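Local coordinates for protein motility-associated killing factor MakB (Vibrio cholerae serotype O1, PDB 6W1W) that probably serves as one component of a three-part cytotoxin whose members resemble alpha-pore-forming toxins, at residues T198-V203 with N346-T351; V209-F214 with A257-I262. One frame throughout, in Å; residues are numbered along the deposited sequence.

Interaction 1 of 2, residues T198-V203 with N346-T351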
loop_
_atom_site.group_PDB
_atom_site.type_symbol
_atom_site.label_atom_id
_atom_site.label_comp_id
_atom_site.label_asym_id
_atom_site.label_seq_id
_atom_site.Cartn_x
_atom_site.Cartn_y
_atom_site.Cartn_z
ATOM N N THR A 198 16.800 -3.517 -0.004
ATOM C CA THR A 198 17.292 -3.758 -1.352
ATOM C C THR A 198 17.792 -5.195 -1.461
ATOM O O THR A 198 18.649 -5.620 -0.679
ATOM C CB THR A 198 18.416 -2.783 -1.685
ATOM O OG1 THR A 198 17.989 -1.445 -1.407
ATOM C CG2 THR A 198 18.808 -2.909 -3.148
ATOM N N ILE A 199 17.253 -5.943 -2.418
ATOM C CA ILE A 199 17.774 -7.253 -2.799
ATOM C C ILE A 199 18.449 -7.094 -4.154
ATOM O O ILE A 199 17.810 -6.664 -5.123
ATOM C CB ILE A 199 16.670 -8.317 -2.867
ATOM C CG1 ILE A 199 15.809 -8.294 -1.608
ATOM C CG2 ILE A 199 17.270 -9.697 -3.080
ATOM C CD1 ILE A 199 14.638 -9.253 -1.674
ATOM N N SER A 200 19.729 -7.449 -4.232
ATOM C CA SER A 200 20.523 -7.207 -5.432
ATOM C C SER A 200 20.966 -8.539 -6.021
ATOM O O SER A 200 21.824 -9.224 -5.454
ATOM C CB SER A 200 21.730 -6.317 -5.127
ATOM O OG SER A 200 22.905 -7.082 -4.939
ATOM N N TYR A 201 20.390 -8.892 -7.162
ATOM C CA TYR A 201 20.716 -10.124 -7.857
ATOM C C TYR A 201 21.848 -9.872 -8.845
ATOM O O TYR A 201 22.222 -8.728 -9.128
ATOM C CB TYR A 201 19.483 -10.676 -8.576
ATOM C CG TYR A 201 18.281 -10.839 -7.669
ATOM C CD1 TYR A 201 17.417 -9.773 -7.421
ATOM C CD2 TYR A 201 18.014 -12.050 -7.054
ATOM C CE1 TYR A 201 16.319 -9.914 -6.581
ATOM C CE2 TYR A 201 16.924 -12.202 -6.215
ATOM C CZ TYR A 201 16.078 -11.135 -5.980
ATOM O OH TYR A 201 14.995 -11.300 -5.140
ATOM N N GLY A 202 22.395 -10.966 -9.370
ATOM C CA GLY A 202 23.492 -10.910 -10.319
ATOM C C GLY A 202 23.596 -12.219 -11.070
ATOM O O GLY A 202 22.960 -13.214 -10.722
ATOM N N VAL A 203 24.414 -12.207 -12.121
ATOM C CA VAL A 203 24.615 -13.367 -12.981
ATOM C C VAL A 203 26.092 -13.736 -12.941
ATOM O O VAL A 203 26.956 -12.867 -13.109
ATOM C CB VAL A 203 24.140 -13.093 -14.421
ATOM C CG1 VAL A 203 24.560 -11.696 -14.864
ATOM C CG2 VAL A 203 24.689 -14.147 -15.379
ATOM N N ASN A 346 22.545 -8.855 -0.536
ATOM C CA ASN A 346 23.357 -9.094 -1.729
ATOM C C ASN A 346 23.451 -10.601 -1.976
ATOM O O ASN A 346 24.165 -11.308 -1.259
ATOM C CB ASN A 346 24.739 -8.470 -1.542
ATOM C CG ASN A 346 25.586 -8.498 -2.805
ATOM O OD1 ASN A 346 25.432 -9.369 -3.661
ATOM N ND2 ASN A 346 26.504 -7.538 -2.917
ATOM N N THR A 347 22.758 -11.089 -3.010
ATOM C CA THR A 347 22.673 -12.528 -3.242
ATOM C C THR A 347 23.852 -13.097 -4.023
ATOM O O THR A 347 24.062 -14.316 -3.990
ATOM C CB THR A 347 21.376 -12.889 -3.977
ATOM O OG1 THR A 347 21.463 -12.474 -5.346
ATOM C CG2 THR A 347 20.178 -12.224 -3.314
ATOM N N LEU A 348 24.618 -12.272 -4.731
ATOM C CA LEU A 348 25.825 -12.790 -5.363
ATOM C C LEU A 348 26.999 -12.866 -4.393
ATOM O O LEU A 348 28.088 -13.292 -4.792
ATOM C CB LEU A 348 26.198 -11.952 -6.599
ATOM C CG LEU A 348 26.459 -10.446 -6.497
ATOM C CD1 LEU A 348 27.818 -10.101 -7.088
ATOM C CD2 LEU A 348 25.361 -9.646 -7.194
ATOM N N ASN A 349 26.797 -12.479 -3.128
ATOM C CA ASN A 349 27.808 -12.610 -2.088
ATOM C C ASN A 349 27.298 -13.308 -0.835
ATOM O O ASN A 349 28.091 -13.542 0.084
ATOM C CB ASN A 349 28.360 -11.229 -1.695
ATOM C CG ASN A 349 29.198 -10.600 -2.789
ATOM O OD1 ASN A 349 30.396 -10.864 -2.898
ATOM N ND2 ASN A 349 28.575 -9.755 -3.601
ATOM N N ASN A 350 26.008 -13.644 -0.769
ATOM C CA ASN A 350 25.348 -14.154 0.436
ATOM C C ASN A 350 25.526 -13.230 1.636
ATOM O O ASN A 350 25.409 -13.667 2.782
ATOM C CB ASN A 350 25.824 -15.564 0.788
ATOM C CG ASN A 350 25.033 -16.643 0.076
ATOM O OD1 ASN A 350 23.963 -16.384 -0.482
ATOM N ND2 ASN A 350 25.546 -17.867 0.107
ATOM N N THR A 351 25.789 -11.950 1.392
ATOM C CA THR A 351 26.032 -10.974 2.443
ATOM C C THR A 351 24.773 -10.155 2.713
ATOM O O THR A 351 23.943 -9.949 1.825
ATOM C CB THR A 351 27.189 -10.047 2.060
ATOM O OG1 THR A 351 26.929 -9.466 0.777
ATOM C CG2 THR A 351 28.478 -10.829 1.975
#
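Thr347 OG1 meets the ring of Tyr201 obliquely, 3.9 Å from Tyr201 CD2, so the phenol is brushed near its root; Tyr201 also touches Ile167, Leu212, Phe214, Ile258 and Ile262. The other flat groups are amides. The side-chain amide of Asn346 lies beside the hydroxyl of Ser200, with Ser200 OG 3.6 Å from Asn346 OD1, a neighbourly approach and not a hydrogen bond. Within the loop, Asn349 ND2 donates to Asn346 OD1 at 3.2 Å, but from above the carbonyl plane, a poor direction for the acceptor, and with the two ND2 atoms also close together the placing of these amides is doubtful.

The grip across the contact falls on one carbonyl. Thr347 N donates to Ser200 O at 3.2 Å with a fairly straight N-H...O angle of 161°, and Thr347 OG1 adds a second bond to Ser200 O at 3.3 Å, both donors arriving from the same face of the carbonyl plane. With OG1 set between its own backbone N and carbonyl carbon (chi1 73°), Thr347 can use main chain and hydroxyl on the same acceptor. Its methyl meets Ile199 at a slant, Thr347 CG2 sitting 3.9 Å from Ile199 CG2. Farther along, Leu348 brings CD2 to the backbone, 3.9 Å from Gly202 CA.

Ser200 and Asn346 form a parallel bridge, their side chains on one face of the sheet, while Tyr201 turns to the other, toward helices 157-176 and 251-270. Beyond Asn346 the chain turns back, and Asn350 and Thr351 together oppose Asn346: a G1 beta bulge closing the hairpin between the last two strands of the mixed sheet.

Interaction 2 of 2, residues V209-F214 with A257-I262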
loop_
_atom_site.group_PDB
_atom_site.type_symbol
_atom_site.label_atom_id
_atom_site.label_comp_id
_atom_site.label_asym_id
_atom_site.label_seq_id
_atom_site.Cartn_x
_atom_site.Cartn_y
_atom_site.Cartn_z
ATOM N N VAL A 209 28.898 -10.865 -11.578
ATOM C CA VAL A 209 28.639 -9.580 -12.237
ATOM C C VAL A 209 27.281 -9.046 -11.789
ATOM O O VAL A 209 26.279 -9.774 -11.887
ATOM C CB VAL A 209 28.693 -9.710 -13.771
ATOM C CG1 VAL A 209 28.112 -8.466 -14.434
ATOM C CG2 VAL A 209 30.123 -9.947 -14.266
ATOM N N PRO A 210 27.186 -7.804 -11.305
ATOM C CA PRO A 210 25.880 -7.273 -10.888
ATOM C C PRO A 210 24.939 -7.113 -12.074
ATOM O O PRO A 210 25.356 -7.022 -13.230
ATOM C CB PRO A 210 26.218 -5.916 -10.262
ATOM C CG PRO A 210 27.524 -5.538 -10.855
ATOM C CD PRO A 210 28.273 -6.834 -11.065
ATOM N N PHE A 211 23.643 -7.078 -11.771
ATOM C CA PHE A 211 22.637 -7.137 -12.823
ATOM C C PHE A 211 21.372 -6.384 -12.436
ATOM O O PHE A 211 21.168 -5.243 -12.864
ATOM C CB PHE A 211 22.330 -8.603 -13.147
ATOM C CG PHE A 211 21.246 -8.796 -14.166
ATOM C CD1 PHE A 211 19.982 -9.210 -13.780
ATOM C CD2 PHE A 211 21.493 -8.588 -15.508
ATOM C CE1 PHE A 211 18.983 -9.397 -14.709
ATOM C CE2 PHE A 211 20.494 -8.774 -16.443
ATOM C CZ PHE A 211 19.238 -9.180 -16.042
ATOM N N LEU A 212 20.523 -7.007 -11.627
ATOM C CA LEU A 212 19.244 -6.438 -11.230
ATOM C C LEU A 212 19.269 -6.145 -9.736
ATOM O O LEU A 212 19.959 -6.826 -8.972
ATOM C CB LEU A 212 18.094 -7.397 -11.554
ATOM C CG LEU A 212 16.632 -6.946 -11.510
ATOM C CD1 LEU A 212 15.821 -7.827 -12.442
ATOM C CD2 LEU A 212 16.038 -6.994 -10.104
ATOM N N SER A 213 18.501 -5.135 -9.324
ATOM C CA SER A 213 18.432 -4.774 -7.911
ATOM C C SER A 213 17.171 -3.952 -7.686
ATOM O O SER A 213 17.125 -2.782 -8.074
ATOM C CB SER A 213 19.676 -3.994 -7.485
ATOM O OG SER A 213 19.409 -2.605 -7.388
ATOM N N PHE A 214 16.162 -4.551 -7.062
ATOM C CA PHE A 214 14.946 -3.835 -6.705
ATOM C C PHE A 214 14.771 -3.847 -5.191
ATOM O O PHE A 214 15.286 -4.723 -4.492
ATOM C CB PHE A 214 13.711 -4.428 -7.404
ATOM C CG PHE A 214 13.118 -5.623 -6.709
ATOM C CD1 PHE A 214 13.832 -6.798 -6.586
ATOM C CD2 PHE A 214 11.827 -5.579 -6.210
ATOM C CE1 PHE A 214 13.283 -7.898 -5.956
ATOM C CE2 PHE A 214 11.272 -6.679 -5.581
ATOM C CZ PHE A 214 12.002 -7.838 -5.455
ATOM N N ALA A 257 15.640 -16.057 -15.858
ATOM C CA ALA A 257 14.946 -16.558 -14.677
ATOM C C ALA A 257 14.788 -15.470 -13.620
ATOM O O ALA A 257 13.751 -15.398 -12.948
ATOM C CB ALA A 257 15.693 -17.764 -14.113
ATOM N N ILE A 258 15.801 -14.615 -13.459
ATOM C CA ILE A 258 15.715 -13.529 -12.484
ATOM C C ILE A 258 14.556 -12.597 -12.820
ATOM O O ILE A 258 13.662 -12.368 -11.994
ATOM C CB ILE A 258 17.048 -12.763 -12.411
ATOM C CG1 ILE A 258 18.141 -13.648 -11.802
ATOM C CG2 ILE A 258 16.875 -11.459 -11.629
ATOM C CD1 ILE A 258 19.500 -12.983 -11.697
ATOM N N THR A 259 14.552 -12.058 -14.049
ATOM C CA THR A 259 13.580 -11.033 -14.432
ATOM C C THR A 259 12.149 -11.553 -14.357
ATOM O O THR A 259 11.238 -10.821 -13.955
ATOM C CB THR A 259 13.883 -10.512 -15.840
ATOM O OG1 THR A 259 13.928 -11.607 -16.765
ATOM C CG2 THR A 259 15.213 -9.778 -15.867
ATOM N N LYS A 260 11.930 -12.812 -14.741
ATOM C CA LYS A 260 10.594 -13.388 -14.631
ATOM C C LYS A 260 10.082 -13.331 -13.195
ATOM O O LYS A 260 8.902 -13.046 -12.963
ATOM C CB LYS A 260 10.607 -14.819 -15.166
ATOM C CG LYS A 260 9.663 -15.792 -14.482
ATOM C CD LYS A 260 8.214 -15.541 -14.842
ATOM C CE LYS A 260 7.350 -16.754 -14.540
ATOM N NZ LYS A 260 7.569 -17.852 -15.526
ATOM N N ALA A 261 10.962 -13.559 -12.213
ATOM C CA ALA A 261 10.535 -13.544 -10.816
ATOM C C ALA A 261 10.294 -12.131 -10.297
ATOM O O ALA A 261 9.389 -11.923 -9.480
ATOM C CB ALA A 261 11.567 -14.255 -9.943
ATOM N N ILE A 262 11.081 -11.152 -10.749
ATOM C CA ILE A 262 10.828 -9.763 -10.368
ATOM C C ILE A 262 9.471 -9.303 -10.896
ATOM O O ILE A 262 8.698 -8.652 -10.182
ATOM C CB ILE A 262 11.965 -8.854 -10.864
ATOM C CG1 ILE A 262 13.316 -9.475 -10.521
ATOM C CG2 ILE A 262 11.849 -7.468 -10.243
ATOM C CD1 ILE A 262 13.524 -9.680 -9.041
#
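Leu212 meets the helix with both of its methyls: Leu212 CD1 is 3.6 Å from Ile262 CG1, and Leu212 CD2 is 3.7 Å from that same Ile262 CG1. The leucine and the isoleucine run alongside each other, pointing opposite ways and touching along their flanks. One turn back, Ile258 passes Leu212 in the same manner, with Ile258 CG2 3.9 Å from Leu212 CD1. Thr259 brings its methyl to the Phe211 ring, which receives it at the edge, nearly in plane, with Phe211 CE1 4.0 Å from Thr259 CG2. Phe214 is approached differently. Ile262 CG2 stands over one face of its ring, 4.3 Å from the centroid and 15° off the normal, a CH-pi contact, while Ile262 CD1 comes within 3.6 Å of Phe214 CE1. Both methyls of Ile262 lie on the same face of that ring, and the CG1-CD1 branch is shared with Leu212.

The six touching residues are buried and meet through carbon atoms alone, with no hydrogen bond between strand and helix. Their short axes run almost parallel, 6° apart and 9.9 Å at closest approach, as helix 251-270 lies along one face of the mixed sheet. Strand 209-220 is also bonded, through the backbones of Phe211 and Ser213, to Gly39 and Phe37.

Both sides have their own supports. Phe211 and Leu212 each carry CG anti to the backbone N (chi1 177° for Phe211), reaching out to the helix. The hydroxyl of Thr259 turns back to the carbonyls of Ala255 and Ala256, leaving the methyl to face Phe211 and Leu212. Farther out, Val41 and Leu48 touch Phe211, and Trp47 of helix 46-66 touches Thr259. Tyr201 of the adjoining strand packs against Ile258, Ile262 and Phe214, while Ile167 of helix 157-176 rests on Ile258.

The two contacts meet through neighbouring antiparallel strands of one sheet, their centres about 9 Å apart. Interaction 1 joins inner strand 193-203 to the end of strand 338-346 and the loop after it, and is only partly buried; its two bonds on one carbonyl continue the parallel pairing of those strands into the loop. Interaction 2 is fully buried and made through carbon atoms alone, joining the sheet's face to helix 251-270. Backbone pairing links them, with Ile199 N 3.1 Å from Phe214 O, a probable hydrogen bond, and Tyr201 passes from one to the other, its CE1 3.7 Å from Phe214 CE1. Gly202 O also packs against Ile258 CD1.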